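Local atomic coordinates of Emp47p (form2) (Saccharomyces cerevisiae, PDB entry 2A6Z), a protein that serves as a calcium-independent cargo receptor with a lectin-like carbohydrate recognition domain, acting in glycoprotein secretion and in exit of Emp46 from the endoplasmic reticulum. Residues Q97-P102 and G107-V112; M148-S153 and N207-E212; P120-Q125 and V173-K178. All coordinates share one frame; numbering follows the deposited sequence. Where two conformers were deposited one is given.

Contact 1 of 3, residues Q97-P102 and G107-V112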
ATOM      1  N   GLN A  97      -7.311  -8.070 -10.011  1.00  9.09           N
ATOM      2  CA  GLN A  97      -7.945  -9.175  -9.346  1.00 10.02           C
ATOM      3  C   GLN A  97      -7.566  -9.414  -7.910  1.00  9.53           C
ATOM      4  O   GLN A  97      -8.176 -10.297  -7.256  1.00 12.93           O
ATOM      5  CB  GLN A  97      -7.654 -10.472 -10.125  1.00  9.99           C
ATOM      6  CG  GLN A  97      -8.206 -10.489 -11.538  1.00 12.17           C
ATOM      7  CD  GLN A  97      -7.938 -11.803 -12.228  1.00 15.27           C
ATOM      8  OE1 GLN A  97      -8.650 -12.796 -11.957  1.00 19.66           O
ATOM      9  NE2 GLN A  97      -6.864 -11.874 -13.031  1.00 13.54           N
ATOM     10  N   LEU A  98      -6.607  -8.672  -7.352  1.00  8.13           N
ATOM     11  CA  LEU A  98      -6.154  -8.895  -5.969  1.00  7.92           C
ATOM     12  C   LEU A  98      -6.263  -7.574  -5.217  1.00  7.53           C
ATOM     13  O   LEU A  98      -5.443  -6.679  -5.388  1.00  7.76           O
ATOM     14  CB  LEU A  98      -4.703  -9.402  -6.015  1.00  8.24           C
ATOM     15  CG  LEU A  98      -4.048  -9.643  -4.627  1.00  8.40           C
ATOM     16  CD1 LEU A  98      -4.883 -10.623  -3.804  1.00  9.25           C
ATOM     17  CD2 LEU A  98      -2.634 -10.124  -4.855  1.00  9.09           C
ATOM     18  N   TYR A  99      -7.362  -7.426  -4.437  1.00  7.34           N
ATOM     19  CA  TYR A  99      -7.636  -6.156  -3.752  1.00  7.74           C
ATOM     20  C   TYR A  99      -7.546  -4.998  -4.728  1.00  7.34           C
ATOM     21  O   TYR A  99      -7.060  -3.879  -4.415  1.00  8.18           O
ATOM     22  CB  TYR A  99      -6.681  -5.891  -2.506  1.00  7.97           C
ATOM     23  CG  TYR A  99      -6.895  -7.004  -1.498  1.00  6.96           C
ATOM     24  CD1 TYR A  99      -7.905  -6.910  -0.554  1.00  7.44           C
ATOM     25  CD2 TYR A  99      -6.166  -8.182  -1.541  1.00  7.62           C
ATOM     26  CE1 TYR A  99      -8.143  -7.921   0.351  1.00  7.20           C
ATOM     27  CE2 TYR A  99      -6.406  -9.211  -0.650  1.00  7.74           C
ATOM     28  CZ  TYR A  99      -7.417  -9.064   0.290  1.00  7.30           C
ATOM     29  OH  TYR A  99      -7.619 -10.130   1.164  1.00  8.49           O
ATOM     30  N   ASN A 100      -8.121  -5.175  -5.922  1.00  8.01           N
ATOM     31  CA  ASN A 100      -8.144  -4.147  -6.977  1.00  8.16           C
ATOM     32  C   ASN A 100      -6.764  -3.740  -7.468  1.00  7.45           C
ATOM     33  O   ASN A 100      -6.619  -2.669  -8.030  1.00  8.41           O
ATOM     34  CB  ASN A 100      -8.990  -2.948  -6.519  1.00  8.06           C
ATOM     35  CG  ASN A 100      -9.297  -2.014  -7.715  1.00  8.86           C
ATOM     36  OD1 ASN A 100      -9.728  -2.509  -8.783  1.00  9.56           O
ATOM     37  ND2 ASN A 100      -9.103  -0.735  -7.532  1.00  9.20           N
ATOM     38  N   GLY A 101      -5.809  -4.646  -7.319  1.00  8.61           N
ATOM     39  CA  GLY A 101      -4.481  -4.565  -7.852  1.00  7.74           C
ATOM     40  C   GLY A 101      -4.071  -5.900  -8.476  1.00  7.39           C
ATOM     41  O   GLY A 101      -4.914  -6.780  -8.650  1.00  8.86           O
ATOM     42  N   PRO A 102      -2.818  -6.015  -8.890  1.00  7.46           N
ATOM     43  CA  PRO A 102      -2.431  -7.138  -9.754  1.00  7.75           C
ATOM     44  C   PRO A 102      -2.207  -8.439  -9.012  1.00  8.41           C
ATOM     45  O   PRO A 102      -1.386  -8.531  -8.127  1.00  9.42           O
ATOM     46  CB  PRO A 102      -1.137  -6.629 -10.408  1.00  9.14           C
ATOM     47  CG  PRO A 102      -0.577  -5.682  -9.342  1.00  8.15           C
ATOM     48  CD  PRO A 102      -1.774  -4.989  -8.788  1.00  7.42           C
ATOM     49  N   GLY A 107       7.029  -8.450  -7.358  1.00  7.83           N
ATOM     50  CA  GLY A 107       7.485  -7.532  -6.368  1.00  7.56           C
ATOM     51  C   GLY A 107       6.801  -7.815  -5.018  1.00  6.87           C
ATOM     52  O   GLY A 107       6.643  -8.973  -4.617  1.00  7.51           O
ATOM     53  N   LEU A 108       6.440  -6.734  -4.329  1.00  6.73           N
ATOM     54  CA  LEU A 108       5.947  -6.731  -2.971  1.00  6.41           C
ATOM     55  C   LEU A 108       4.528  -6.191  -2.882  1.00  6.16           C
ATOM     56  O   LEU A 108       4.202  -5.108  -3.436  1.00  7.04           O
ATOM     57  CB  LEU A 108       6.860  -5.811  -2.123  1.00  6.49           C
ATOM     58  CG  LEU A 108       6.453  -5.586  -0.655  1.00  6.59           C
ATOM     59  CD1 LEU A 108       6.586  -6.897   0.141  1.00  7.53           C
ATOM     60  CD2 LEU A 108       7.300  -4.466  -0.075  1.00  7.65           C
ATOM     61  N   GLN A 109       3.681  -6.919  -2.145  1.00  5.99           N
ATOM     62  CA  GLN A 109       2.384  -6.450  -1.730  1.00  5.87           C
ATOM     63  C   GLN A 109       2.381  -6.359  -0.193  1.00  5.65           C
ATOM     64  O   GLN A 109       2.743  -7.325   0.483  1.00  6.60           O
ATOM     65  CB  GLN A 109       1.302  -7.455  -2.174  1.00  6.46           C
ATOM     66  CG  GLN A 109      -0.107  -7.076  -1.739  1.00  7.48           C
ATOM     67  CD  GLN A 109      -1.081  -8.251  -1.698  1.00  6.28           C
ATOM     68  OE1 GLN A 109      -0.709  -9.408  -1.737  1.00  7.70           O
ATOM     69  NE2 GLN A 109      -2.352  -7.945  -1.641  1.00  7.68           N
ATOM     70  N   LEU A 110       1.926  -5.227   0.328  1.00  5.35           N
ATOM     71  CA  LEU A 110       1.660  -5.109   1.789  1.00  5.26           C
ATOM     72  C   LEU A 110       0.147  -5.027   1.933  1.00  5.47           C
ATOM     73  O   LEU A 110      -0.467  -4.090   1.411  1.00  7.11           O
ATOM     74  CB  LEU A 110       2.308  -3.861   2.384  1.00  6.07           C
ATOM     75  CG  LEU A 110       3.815  -3.808   2.254  1.00  6.17           C
ATOM     76  CD1 LEU A 110       4.361  -2.497   2.814  1.00  9.53           C
ATOM     77  CD2 LEU A 110       4.496  -4.965   2.970  1.00  6.65           C
ATOM     78  N   LEU A 111      -0.414  -6.001   2.636  1.00  5.41           N
ATOM     79  CA  LEU A 111      -1.869  -6.104   2.774  1.00  5.64           C
ATOM     80  C   LEU A 111      -2.278  -5.777   4.208  1.00  5.07           C
ATOM     81  O   LEU A 111      -1.769  -6.420   5.150  1.00  5.52           O
ATOM     82  CB  LEU A 111      -2.334  -7.526   2.444  1.00  6.56           C
ATOM     83  CG  LEU A 111      -3.831  -7.799   2.684  1.00  6.47           C
ATOM     84  CD1 LEU A 111      -4.715  -6.951   1.779  1.00  6.99           C
ATOM     85  CD2 LEU A 111      -4.099  -9.288   2.437  1.00  8.28           C
ATOM     86  N   VAL A 112      -3.188  -4.830   4.377  1.00  5.31           N
ATOM     87  CA  VAL A 112      -3.834  -4.578   5.649  1.00  5.38           C
ATOM     88  C   VAL A 112      -5.272  -5.073   5.520  1.00  5.08           C
ATOM     89  O   VAL A 112      -6.043  -4.632   4.669  1.00  5.83           O
ATOM     90  CB  VAL A 112      -3.763  -3.089   6.043  1.00  6.21           C
ATOM     91  CG1 VAL A 112      -4.587  -2.838   7.286  1.00  6.81           C
ATOM     92  CG2 VAL A 112      -2.315  -2.653   6.214  1.00  6.74           C
TER
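Tyr99 lays its ring over Leu111, and this is the tight part of the contact. The methyl CD1 of Leu111 sits almost exactly above the ring centre, 3.6 Å from the centroid of Tyr99 and 5° off the normal, as a CH-pi contact should. With CG anti to the carbonyl carbon, the Tyr99 ring is carried toward the strand, and its near-perpendicular turn about CB-CG (chi2 -86°) presents a face to the methyl. The second methyl, Leu111 CD2, lies off-centre near CE2, CZ and the hydroxyl, 3.8 Å from Tyr99 OH. Tyr99 as a residue is partly exposed and forms the solvent side of the contact, whereas Leu98, Gln109 and Leu111 are buried.

Two residues earlier on the strand, Gln109 extends toward the loop, its amide tilted 48° against the Tyr99 ring. NE2 of Gln109 approaches Tyr99 CD2 obliquely at 3.8 Å, within van der Waals range only. From the opposite direction Leu98 brings a methyl to the same amide, with CD2 3.7 Å from Gln109 OE1.

Both loop side chains are presented by a type I' turn from Leu98 to Gly101, closed by Leu98 N to Gly101 O (2.9 Å) and by Gly101 N to Leu98 O. Its central residues adopt left-handed backbone angles, which asparagine tolerates well at Asn100. A classic bulge at Gln97-Leu98, opposite Gly101, adjoins this turn.

The loop thus lies against the face of the strand turned away from the interior of the sandwich. Because the two segments share no hydrogen bond, their fit rests on shape and dispersion, while Gln109 NE2 bonds Ser83 OG on strand 81-88 and Tyr99 O bonds Thr198 OG1.

Contact 2 of 3, residues M148-S153 and N207-E212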
ATOM      1  N   MET A 148      -2.058  -5.511  13.540  1.00  5.41           N
ATOM      2  CA  MET A 148      -2.229  -4.087  13.320  1.00  6.14           C
ATOM      3  C   MET A 148      -3.713  -3.754  13.325  1.00  6.77           C
ATOM      4  O   MET A 148      -4.440  -4.098  12.397  1.00  7.30           O
ATOM      5  CB  MET A 148      -1.623  -3.658  11.974  1.00  6.77           C
ATOM      6  CG  MET A 148      -1.728  -2.132  11.916  1.00  8.60           C
ATOM      7  SD  MET A 148      -1.414  -1.562  10.190  0.61  5.83           S
ATOM      8  CE  MET A 148      -1.882   0.152  10.369  0.61  9.38           C
ATOM      9  N   GLY A 149      -4.161  -3.055  14.383  1.00  7.82           N
ATOM     10  CA  GLY A 149      -5.554  -2.600  14.369  1.00  8.39           C
ATOM     11  C   GLY A 149      -5.661  -1.350  13.452  1.00  7.62           C
ATOM     12  O   GLY A 149      -4.814  -0.452  13.465  1.00 10.12           O
ATOM     13  N   TYR A 150      -6.689  -1.312  12.641  1.00  7.63           N
ATOM     14  CA  TYR A 150      -6.865  -0.212  11.675  1.00  7.72           C
ATOM     15  C   TYR A 150      -8.303   0.251  11.540  1.00  7.50           C
ATOM     16  O   TYR A 150      -8.541   1.345  11.031  1.00  8.33           O
ATOM     17  CB  TYR A 150      -6.255  -0.546  10.278  1.00  7.91           C
ATOM     18  CG  TYR A 150      -7.002  -1.703   9.677  1.00  7.11           C
ATOM     19  CD1 TYR A 150      -8.081  -1.487   8.787  1.00  7.09           C
ATOM     20  CD2 TYR A 150      -6.670  -3.040   9.982  1.00  6.84           C
ATOM     21  CE1 TYR A 150      -8.789  -2.516   8.238  1.00  6.52           C
ATOM     22  CE2 TYR A 150      -7.422  -4.068   9.420  1.00  7.20           C
ATOM     23  CZ  TYR A 150      -8.466  -3.833   8.543  1.00  6.62           C
ATOM     24  OH  TYR A 150      -9.158  -4.892   8.069  1.00  7.12           O
ATOM     25  N   GLN A 151      -9.311  -0.566  11.864  1.00  7.86           N
ATOM     26  CA  GLN A 151     -10.674  -0.167  11.513  1.00  7.57           C
ATOM     27  C   GLN A 151     -11.188   0.883  12.452  1.00  7.82           C
ATOM     28  O   GLN A 151     -10.821   0.928  13.628  1.00  8.68           O
ATOM     29  CB  GLN A 151     -11.701  -1.346  11.623  1.00  8.62           C
ATOM     30  CG  GLN A 151     -11.512  -2.341  10.480  1.00  8.69           C
ATOM     31  CD  GLN A 151     -12.684  -3.290  10.473  1.00  8.37           C
ATOM     32  OE1 GLN A 151     -13.097  -3.780  11.508  1.00  8.31           O
ATOM     33  NE2 GLN A 151     -13.227  -3.560   9.299  1.00  8.74           N
ATOM     34  N   ASP A 152     -12.090   1.698  11.912  1.00  8.01           N
ATOM     35  CA  ASP A 152     -12.939   2.547  12.739  1.00  9.45           C
ATOM     36  C   ASP A 152     -12.116   3.493  13.605  1.00  9.03           C
ATOM     37  O   ASP A 152     -12.416   3.733  14.782  1.00 11.01           O
ATOM     38  CB  ASP A 152     -13.886   1.647  13.571  1.00 11.24           C
ATOM     39  CG  ASP A 152     -15.007   2.384  14.247  1.00 14.88           C
ATOM     40  OD1 ASP A 152     -15.426   1.915  15.342  1.00 21.84           O
ATOM     41  OD2 ASP A 152     -15.497   3.419  13.735  1.00 20.68           O
ATOM     42  N   SER A 153     -11.097   4.091  13.005  1.00  9.33           N
ATOM     43  CA  SER A 153     -10.381   5.205  13.668  1.00  9.06           C
ATOM     44  C   SER A 153     -10.129   6.287  12.648  1.00  7.22           C
ATOM     45  O   SER A 153      -9.574   6.060  11.581  1.00  7.91           O
ATOM     46  CB  SER A 153      -9.052   4.771  14.277  1.00  9.31           C
ATOM     47  OG  SER A 153      -8.380   5.902  14.816  1.00 10.76           O
ATOM     48  N   ASN A 207     -21.296  -3.617   4.228  1.00 11.50           N
ATOM     49  CA  ASN A 207     -20.458  -2.613   4.872  1.00 11.32           C
ATOM     50  C   ASN A 207     -20.082  -1.513   3.879  1.00 10.59           C
ATOM     51  O   ASN A 207     -20.011  -1.691   2.672  1.00 11.69           O
ATOM     52  CB  ASN A 207     -19.138  -3.243   5.454  1.00 10.27           C
ATOM     53  CG  ASN A 207     -18.098  -3.484   4.371  1.00  8.99           C
ATOM     54  OD1 ASN A 207     -17.252  -2.598   4.167  1.00  9.51           O
ATOM     55  ND2 ASN A 207     -18.104  -4.624   3.703  1.00  9.35           N
ATOM     56  N   ALA A 208     -19.771  -0.349   4.463  1.00 11.03           N
ATOM     57  CA  ALA A 208     -19.269   0.794   3.727  1.00 12.95           C
ATOM     58  C   ALA A 208     -17.914   1.243   4.264  1.00  9.24           C
ATOM     59  O   ALA A 208     -17.658   2.443   4.442  1.00 11.31           O
ATOM     60  CB  ALA A 208     -20.265   1.983   3.761  1.00 16.09           C
ATOM     61  N   GLU A 209     -17.051   0.280   4.612  1.00  8.49           N
ATOM     62  CA  GLU A 209     -15.732   0.680   5.100  1.00  7.46           C
ATOM     63  C   GLU A 209     -15.062   1.573   4.077  1.00  6.83           C
ATOM     64  O   GLU A 209     -15.019   1.272   2.879  1.00  7.97           O
ATOM     65  CB  GLU A 209     -14.892  -0.617   5.306  1.00  6.97           C
ATOM     66  CG  GLU A 209     -13.555  -0.300   6.020  1.00  7.53           C
ATOM     67  CD  GLU A 209     -12.843  -1.523   6.608  1.00  7.35           C
ATOM     68  OE1 GLU A 209     -13.270  -2.685   6.318  1.00  7.90           O
ATOM     69  OE2 GLU A 209     -11.834  -1.323   7.315  1.00  7.18           O
ATOM     70  N   SER A 210     -14.499   2.680   4.624  1.00  7.28           N
ATOM     71  CA  SER A 210     -13.912   3.714   3.748  1.00  7.47           C
ATOM     72  C   SER A 210     -12.413   3.783   3.977  1.00  6.96           C
ATOM     73  O   SER A 210     -11.986   4.300   5.030  1.00  7.46           O
ATOM     74  CB  SER A 210     -14.606   5.054   4.058  1.00  8.36           C
ATOM     75  OG  SER A 210     -14.151   6.019   3.118  1.00  9.20           O
ATOM     76  N   PHE A 211     -11.657   3.259   3.031  1.00  7.28           N
ATOM     77  CA  PHE A 211     -10.185   3.305   3.066  1.00  7.28           C
ATOM     78  C   PHE A 211      -9.748   4.609   2.408  1.00  7.79           C
ATOM     79  O   PHE A 211     -10.183   4.893   1.283  1.00  8.49           O
ATOM     80  CB  PHE A 211      -9.607   2.100   2.316  1.00  7.45           C
ATOM     81  CG  PHE A 211      -9.795   0.795   3.042  1.00  7.23           C
ATOM     82  CD1 PHE A 211      -9.006   0.499   4.148  1.00  7.77           C
ATOM     83  CD2 PHE A 211     -10.769  -0.094   2.624  1.00  7.71           C
ATOM     84  CE1 PHE A 211      -9.150  -0.718   4.814  1.00  8.05           C
ATOM     85  CE2 PHE A 211     -10.870  -1.329   3.280  1.00  8.64           C
ATOM     86  CZ  PHE A 211     -10.079  -1.626   4.368  1.00  8.46           C
ATOM     87  N   GLU A 212      -8.932   5.380   3.108  1.00  8.05           N
ATOM     88  CA  GLU A 212      -8.651   6.776   2.740  1.00  7.89           C
ATOM     89  C   GLU A 212      -7.154   7.065   2.867  1.00  7.36           C
ATOM     90  O   GLU A 212      -6.512   6.588   3.823  1.00  8.97           O
ATOM     91  CB  GLU A 212      -9.412   7.723   3.633  1.00  8.82           C
ATOM     92  CG  GLU A 212     -10.905   7.386   3.654  1.00  9.11           C
ATOM     93  CD  GLU A 212     -11.794   8.333   4.369  1.00 10.03           C
ATOM     94  OE1 GLU A 212     -11.258   9.244   5.080  1.00  9.66           O
ATOM     95  OE2 GLU A 212     -13.032   8.172   4.204  1.00 12.18           O
TER
HETATM   96  O   HOH W   1     -11.064  -4.446   6.269  1.00  8.72           O
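The Tyr150 ring and the Glu209 carboxylate lie nearly parallel, their planes 3° apart, with Glu209 OE2 at the ring's edge, 3.4 Å from Tyr150 CE1. Glu209 CG is anti to the backbone N (chi1 -172°), and the extended chain beyond it brings the carboxylate to that edge. The Phe211 ring carries Glu209 CG over one face, offset toward the rim, and receives Tyr150 CE1 at its edge, 3.9 Å from Phe211 CE1. An ordered water, close to the planes of both rings, joins the polar groups: it donates to Glu209 OE1 and bonds Tyr150 OH at 2.7 Å.

Gln151 approaches the carboxylate with its amide turned 61° against it. Its NE2 makes two weak hydrogen bonds, 3.1 Å to Glu209 OE1 and 3.3 Å to Glu209 OE2. Glutamine suits this place because one amide both donates and accepts: OE1 takes a bond from Gly76 N. Glu209 suits its own because a buried carboxylate can serve several donors, Ser71 OG among them. An Asx turn, with Asn207 OD1 accepting from Glu209 N, shapes the chain just ahead.

The contact joins the loop between strands 144-147 and 153-164 to the start of strand 210-220, beside its neighbour 63-72, whose Ser71 touches Tyr150.

Contact 3 of 3, residues P120-Q125 and V173-K178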
ATOM      1  N   PRO A 120      -6.934  -8.487  12.599  1.00  5.56           N
ATOM      2  CA  PRO A 120      -6.326  -7.344  11.864  1.00  5.66           C
ATOM      3  C   PRO A 120      -4.813  -7.447  11.846  1.00  5.03           C
ATOM      4  O   PRO A 120      -4.141  -7.502  12.906  1.00  5.32           O
ATOM      5  CB  PRO A 120      -6.834  -6.148  12.644  1.00  6.47           C
ATOM      6  CG  PRO A 120      -8.082  -6.612  13.329  1.00  8.35           C
ATOM      7  CD  PRO A 120      -7.815  -8.062  13.688  1.00  7.19           C
ATOM      8  N   THR A 121      -4.261  -7.407  10.627  1.00  5.24           N
ATOM      9  CA  THR A 121      -2.840  -7.569  10.412  1.00  5.18           C
ATOM     10  C   THR A 121      -2.352  -6.643   9.293  1.00  4.93           C
ATOM     11  O   THR A 121      -3.137  -6.209   8.426  1.00  5.50           O
ATOM     12  CB  THR A 121      -2.462  -9.001   9.996  1.00  5.20           C
ATOM     13  OG1 THR A 121      -3.334  -9.489   8.959  1.00  5.64           O
ATOM     14  CG2 THR A 121      -2.583  -9.984  11.150  1.00  6.38           C
ATOM     15  N   LEU A 122      -1.036  -6.427   9.305  1.00  5.10           N
ATOM     16  CA  LEU A 122      -0.265  -5.974   8.140  1.00  4.85           C
ATOM     17  C   LEU A 122       0.609  -7.133   7.753  1.00  4.99           C
ATOM     18  O   LEU A 122       1.398  -7.642   8.556  1.00  5.91           O
ATOM     19  CB  LEU A 122       0.540  -4.702   8.490  1.00  4.83           C
ATOM     20  CG  LEU A 122       1.198  -4.063   7.233  0.67  4.93           C
ATOM     21  CD1 LEU A 122       1.498  -2.602   7.575  0.67  7.60           C
ATOM     22  CD2 LEU A 122       2.500  -4.733   6.788  0.67  4.69           C
ATOM     23  N   ARG A 123       0.509  -7.553   6.495  1.00  5.12           N
ATOM     24  CA  ARG A 123       1.227  -8.711   5.999  1.00  5.51           C
ATOM     25  C   ARG A 123       2.034  -8.334   4.762  1.00  5.05           C
ATOM     26  O   ARG A 123       1.579  -7.566   3.894  1.00  6.46           O
ATOM     27  CB  ARG A 123       0.238  -9.811   5.587  1.00  6.50           C
ATOM     28  CG  ARG A 123      -0.430 -10.473   6.791  1.00  7.64           C
ATOM     29  CD  ARG A 123      -1.700 -11.250   6.386  1.00  7.03           C
ATOM     30  NE  ARG A 123      -2.255 -11.918   7.623  1.00  6.71           N
ATOM     31  CZ  ARG A 123      -1.901 -13.099   8.074  1.00  7.28           C
ATOM     32  NH1 ARG A 123      -0.977 -13.849   7.445  1.00  7.72           N
ATOM     33  NH2 ARG A 123      -2.490 -13.562   9.192  1.00  7.84           N
ATOM     34  N   GLY A 124       3.201  -8.948   4.649  1.00  5.57           N
ATOM     35  CA  GLY A 124       4.012  -8.851   3.404  1.00  6.33           C
ATOM     36  C   GLY A 124       3.832 -10.122   2.588  1.00  5.67           C
ATOM     37  O   GLY A 124       3.880 -11.245   3.095  1.00  6.42           O
ATOM     38  N   GLN A 125       3.655  -9.895   1.294  1.00  6.06           N
ATOM     39  CA  GLN A 125       3.498 -10.953   0.322  1.00  6.22           C
ATOM     40  C   GLN A 125       4.481 -10.697  -0.861  1.00  6.53           C
ATOM     41  O   GLN A 125       4.669  -9.515  -1.226  1.00  6.86           O
ATOM     42  CB  GLN A 125       2.080 -11.037  -0.271  1.00  6.95           C
ATOM     43  CG  GLN A 125       0.956 -10.901   0.759  1.00  7.50           C
ATOM     44  CD  GLN A 125       0.715 -12.016   1.735  1.00  6.71           C
ATOM     45  OE1 GLN A 125       0.478 -11.756   2.913  1.00  7.68           O
ATOM     46  NE2 GLN A 125       0.721 -13.275   1.261  1.00  7.63           N
ATOM     47  N   VAL A 173       9.331  -2.842   7.672  1.00  4.81           N
ATOM     48  CA  VAL A 173       8.082  -2.117   7.742  1.00  4.70           C
ATOM     49  C   VAL A 173       7.847  -1.722   9.215  1.00  4.82           C
ATOM     50  O   VAL A 173       7.928  -2.576  10.089  1.00  5.55           O
ATOM     51  CB  VAL A 173       6.914  -2.955   7.207  1.00  5.78           C
ATOM     52  CG1 VAL A 173       5.586  -2.243   7.423  1.00  8.15           C
ATOM     53  CG2 VAL A 173       7.151  -3.275   5.733  1.00  6.81           C
ATOM     54  N   GLN A 174       7.559  -0.440   9.412  1.00  5.09           N
ATOM     55  CA  GLN A 174       7.146   0.106  10.708  1.00  5.39           C
ATOM     56  C   GLN A 174       5.714   0.596  10.592  1.00  5.09           C
ATOM     57  O   GLN A 174       5.280   1.039   9.525  1.00  6.10           O
ATOM     58  CB  GLN A 174       8.049   1.278  11.089  1.00  6.24           C
ATOM     59  CG  GLN A 174       9.512   0.843  11.357  1.00  6.47           C
ATOM     60  CD  GLN A 174      10.432   2.060  11.245  1.00  7.56           C
ATOM     61  OE1 GLN A 174      10.725   2.483  10.139  1.00  8.13           O
ATOM     62  NE2 GLN A 174      10.826   2.636  12.335  1.00 16.61           N
ATOM     63  N   VAL A 175       4.986   0.513  11.710  1.00  5.26           N
ATOM     64  CA  VAL A 175       3.656   1.081  11.825  1.00  5.80           C
ATOM     65  C   VAL A 175       3.713   2.053  12.992  1.00  5.72           C
ATOM     66  O   VAL A 175       4.050   1.681  14.128  1.00  6.59           O
ATOM     67  CB  VAL A 175       2.607  -0.031  12.105  1.00  6.56           C
ATOM     68  CG1 VAL A 175       1.247   0.599  12.401  1.00  8.51           C
ATOM     69  CG2 VAL A 175       2.550  -1.021  10.948  1.00  7.85           C
ATOM     70  N   ASP A 176       3.429   3.324  12.680  1.00  6.80           N
ATOM     71  CA  ASP A 176       3.472   4.375  13.716  1.00  7.79           C
ATOM     72  C   ASP A 176       4.826   4.337  14.438  1.00  8.18           C
ATOM     73  O   ASP A 176       4.887   4.557  15.658  1.00  9.81           O
ATOM     74  CB  ASP A 176       2.330   4.227  14.703  1.00  8.84           C
ATOM     75  CG  ASP A 176       0.960   4.137  14.031  1.00  7.93           C
ATOM     76  OD1 ASP A 176       0.708   4.485  12.912  1.00  9.07           O
ATOM     77  OD2 ASP A 176       0.075   3.635  14.857  1.00  9.84           O
ATOM     78  N   ASN A 177       5.893   4.136  13.669  1.00  8.06           N
ATOM     79  CA  ASN A 177       7.263   4.137  14.141  1.00 10.03           C
ATOM     80  C   ASN A 177       7.641   2.862  14.869  1.00 12.97           C
ATOM     81  O   ASN A 177       8.767   2.729  15.298  1.00 30.27           O
ATOM     82  CB  ASN A 177       7.599   5.369  14.979  1.00 14.55           C
ATOM     83  CG  ASN A 177       7.431   6.599  14.102  1.00 22.92           C
ATOM     84  OD1 ASN A 177       7.843   6.563  12.940  1.00 21.77           O
ATOM     85  ND2 ASN A 177       6.844   7.632  14.672  1.00 39.82           N
ATOM     86  N   LYS A 178       6.788   1.894  15.058  1.00  8.46           N
ATOM     87  CA  LYS A 178       7.147   0.655  15.758  1.00  9.27           C
ATOM     88  C   LYS A 178       7.385  -0.425  14.714  1.00  7.07           C
ATOM     89  O   LYS A 178       6.596  -0.582  13.772  1.00  7.62           O
ATOM     90  CB  LYS A 178       6.018   0.207  16.673  1.00 11.60           C
ATOM     91  CG  LYS A 178       5.829   1.229  17.815  1.00 23.13           C
ATOM     92  CD  LYS A 178       4.985   0.631  18.940  1.00 38.30           C
ATOM     93  CE  LYS A 178       5.780  -0.455  19.664  1.00 49.32           C
ATOM     94  NZ  LYS A 178       6.421   0.045  20.921  1.00 66.16           N
TER
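Leu122 meets Val173 and Val175 between the sheets of the lectin beta sandwich, where strand 121-128 of one antiparallel sheet faces strand 170-175 of the other. The CB of Leu122 leaves its strand toward the opposite sheet. CG is anti to the backbone N (chi1 -171°), which sets it beside the carbonyl carbon and leaves the two methyls to do the touching. CD1 lies 3.9 Å from Val175 CG2 and 4.1 Å from Val173 CG1. CD2 turns to the same valine methyl, 4.0 Å from Val173 CG1. Leucine and Val173 therefore meet tip to tip, whereas the Val175 side chain runs alongside in the opposite direction, its CG2 beside CD1. Leu122 was modelled in two conformers, and these separations belong to one of them.

The residue types suit their places. Val173 and Val175, two apart on a strand, point the same way and offer beta-branched walls, and the longer leucine reaches from its own sheet to the valine methyls. Leu122 and Val173 are buried, while Val175, at the turn, is partly exposed; the packing is apolar, with 104 Å² buried in all. Ile159 touches both Leu122 and Val173, and Leu122 also touches Phe181 and Cys180. Its backbone pairs with Cys146, whose probable disulfide to Cys180 would tie the outermost strands 144-147 and 178-183 together beside this contact.

Beyond Val175 the chain reverses in a type I' turn ending at Lys178, with Val175 N bonded to Lys178 O at 2.8 Å. Asp176 and Asn177 fill its corners, where the left-handed backbone is easy for such short polar residues.

On the other side of strand 121-128, Thr121 and Arg123 point away from the sandwich interior. There Arg123 NE donates to Thr121 OG1 at 3.0 Å, the hydroxyl oxygen tilted 20° out of the guanidinium plane.

Overall arrangement
The three contacts occupy different places in one sandwich. Contact 1 covers the outward face of strand 108-113, while contact 3 lies between the sheets; their centres are about 14 Å apart. The strands they use are neighbours, joined by probable hydrogen bonds such as Leu111 N to Arg123 O at 2.8 Å. Contact 2 is centred about 17 Å from contact 1 and about 15 Å from contact 3, yet it touches both: Val112 CG1 packs on Tyr150 CD2 at 3.4 Å, and Met148 N probably bonds Pro120 O at 3.0 Å. Along the chain, contact 1 closes before the others open, whereas the segments of contacts 2 and 3 alternate.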